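Local coordinates for protein NAD(P)-dependent oxidoreductase (Pseudomonas putida, PDB 7A3W) that probably uses NADPH to reduce imines and related conjugated substrates, supporting reductive amination and conjugate reduction, at residues W191-V196 with H263-A268. Sequence-based numbering, arbitrary orientation.
Sequences WLEGAV and HASTDA
Glu193 OE2 accepts two hydrogen bonds from a single residue, Thr266. The hydroxyl bond is the shorter, with Thr266 OG1 lying 2.7 Å from Glu193 OE2 and meeting it nearly in line with the C-O bond. The backbone amide approaches from the syn side, 22° out of the carboxylate plane, with Thr266 N 2.9 Å from Glu193 OE2. The other oxygen, OE1, offers its syn lone pair to the preceding amide: Ser265 N is 2.8 Å from Glu193 OE1, with an N-H...O angle of 152°. Both carboxylate oxygens are therefore engaged by consecutive amides, which fixes the rotation of the group. Tyr272 of the second subunit adds a hydroxyl bond to OE1, and that same hydroxyl also bonds Ala264 N, so the buried acid joins the helix start to the partner chain.

The reach comes from an extended side chain whose CG stands anti to the backbone N (chi1 -172°), spanning the 9.8 Å between the axes of the short helical segments 191-196 and 264-268. The carboxylate carbon itself lies close to backbone and CB: Glu193 CD is 3.5 Å from His263 CA and 3.6 Å from Ser265 CB. Putting an alanine in place of this glutamate would remove the carboxylate and is likely to leave the amides of Ser265 and Thr266, the Thr266 hydroxyl and Tyr272 of the second subunit without their mate. Since first-turn amides face the acid, the helix dipole would probably stabilise its negative charge.

His263, at the N-cap position, has its CB directed away from helix 173-200, and its ND1 makes two weak hydrogen bonds to the Asp267 carboxylate. Taken together, the geometry is that of an acidic side chain from one helix hydrogen-bonded to first-turn amides at the N-terminus of another, here helix 173-200 holding the start of helix 264-278 within the helical C-terminal domain of the reductive aminase family, at the dimer interface.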
loop_
_atom_site.group_PDB
_atom_site.type_symbol
_atom_site.label_atom_id
_atom_site.label_comp_id
_atom_site.label_asym_id
_atom_site.label_seq_id
_atom_site.Cartn_x
_atom_site.Cartn_y
_atom_site.Cartn_z
ATOM N N TRP B 191 4.147 0.845 -5.538
ATOM C CA TRP B 191 4.435 -0.538 -5.988
ATOM C C TRP B 191 5.087 -0.511 -7.379
ATOM O O TRP B 191 6.116 -1.198 -7.586
ATOM C CB TRP B 191 3.178 -1.405 -5.980
ATOM C CG TRP B 191 3.523 -2.789 -6.418
ATOM C CD1 TRP B 191 4.036 -3.780 -5.640
ATOM C CD2 TRP B 191 3.459 -3.318 -7.757
ATOM N NE1 TRP B 191 4.259 -4.902 -6.387
ATOM C CE2 TRP B 191 3.935 -4.643 -7.694
ATOM C CE3 TRP B 191 3.023 -2.821 -8.988
ATOM C CZ2 TRP B 191 3.996 -5.467 -8.818
ATOM C CZ3 TRP B 191 3.118 -3.619 -10.102
ATOM C CH2 TRP B 191 3.576 -4.933 -10.017
ATOM N N LEU B 192 4.522 0.259 -8.306
ATOM C CA LEU B 192 5.064 0.408 -9.679
ATOM C C LEU B 192 6.489 0.947 -9.589
ATOM O O LEU B 192 7.357 0.435 -10.309
ATOM C CB LEU B 192 4.197 1.375 -10.494
ATOM C CG LEU B 192 2.812 0.859 -10.841
ATOM C CD1 LEU B 192 1.928 2.003 -11.330
ATOM C CD2 LEU B 192 2.929 -0.248 -11.871
ATOM N N GLU B 193 6.700 1.966 -8.767
ATOM C CA GLU B 193 8.034 2.595 -8.582
ATOM C C GLU B 193 9.066 1.533 -8.145
ATOM O O GLU B 193 10.162 1.485 -8.716
ATOM C CB GLU B 193 7.859 3.725 -7.587
ATOM C CG GLU B 193 9.072 4.585 -7.442
ATOM C CD GLU B 193 8.763 5.939 -6.813
ATOM O OE1 GLU B 193 7.831 6.639 -7.316
ATOM O OE2 GLU B 193 9.450 6.307 -5.857
ATOM N N GLY B 194 8.701 0.657 -7.203
ATOM C CA GLY B 194 9.534 -0.484 -6.778
ATOM C C GLY B 194 9.709 -1.532 -7.872
ATOM O O GLY B 194 10.839 -2.028 -8.060
ATOM N N ALA B 195 8.632 -1.888 -8.571
ATOM C CA ALA B 195 8.662 -2.924 -9.620
ATOM C C ALA B 195 9.615 -2.454 -10.719
ATOM O O ALA B 195 10.393 -3.284 -11.233
ATOM C CB ALA B 195 7.280 -3.183 -10.151
ATOM N N VAL B 196 9.621 -1.156 -11.011
ATOM C CA VAL B 196 10.523 -0.593 -12.050
ATOM C C VAL B 196 11.970 -0.692 -11.556
ATOM O O VAL B 196 12.823 -1.195 -12.327
ATOM C CB VAL B 196 10.111 0.823 -12.460
ATOM C CG1 VAL B 196 11.208 1.497 -13.261
ATOM C CG2 VAL B 196 8.804 0.811 -13.234
ATOM N N HIS B 263 10.941 8.363 -9.210
ATOM C CA HIS B 263 11.054 8.394 -7.734
ATOM C C HIS B 263 10.118 9.435 -7.118
ATOM O O HIS B 263 10.406 9.893 -5.997
ATOM C CB HIS B 263 12.522 8.611 -7.358
ATOM C CG HIS B 263 13.127 9.818 -7.983
ATOM N ND1 HIS B 263 12.937 11.079 -7.473
ATOM C CD2 HIS B 263 13.905 9.965 -9.073
ATOM C CE1 HIS B 263 13.591 11.957 -8.208
ATOM N NE2 HIS B 263 14.195 11.306 -9.189
ATOM N N ALA B 264 8.998 9.750 -7.770
ATOM C CA ALA B 264 8.018 10.739 -7.267
ATOM C C ALA B 264 7.365 10.252 -5.963
ATOM O O ALA B 264 7.039 11.067 -5.075
ATOM C CB ALA B 264 6.977 10.999 -8.324
ATOM N N SER B 265 7.081 8.964 -5.861
ATOM C CA SER B 265 6.444 8.424 -4.645
ATOM C C SER B 265 7.436 8.481 -3.471
ATOM O O SER B 265 7.045 8.834 -2.374
ATOM C CB SER B 265 5.940 7.031 -4.887
ATOM O OG SER B 265 5.217 6.613 -3.751
ATOM N N THR B 266 8.686 8.110 -3.700
ATOM C CA THR B 266 9.767 8.185 -2.693
ATOM C C THR B 266 9.989 9.660 -2.313
ATOM O O THR B 266 10.140 9.954 -1.119
ATOM C CB THR B 266 11.014 7.489 -3.236
ATOM O OG1 THR B 266 10.667 6.109 -3.430
ATOM C CG2 THR B 266 12.209 7.636 -2.320
ATOM N N ASP B 267 9.963 10.561 -3.286
ATOM C CA ASP B 267 10.115 12.013 -3.000
ATOM C C ASP B 267 9.005 12.476 -2.051
ATOM O O ASP B 267 9.288 13.261 -1.102
ATOM C CB ASP B 267 10.077 12.853 -4.269
ATOM C CG ASP B 267 11.289 12.679 -5.155
ATOM O OD1 ASP B 267 12.311 12.176 -4.682
ATOM O OD2 ASP B 267 11.190 13.071 -6.315
ATOM N N ALA B 268 7.779 12.003 -2.265
ATOM C CA ALA B 268 6.614 12.375 -1.427
ATOM C C ALA B 268 6.838 11.899 0.012
ATOM O O ALA B 268 6.698 12.693 0.952
ATOM C CB ALA B 268 5.346 11.822 -2.037
#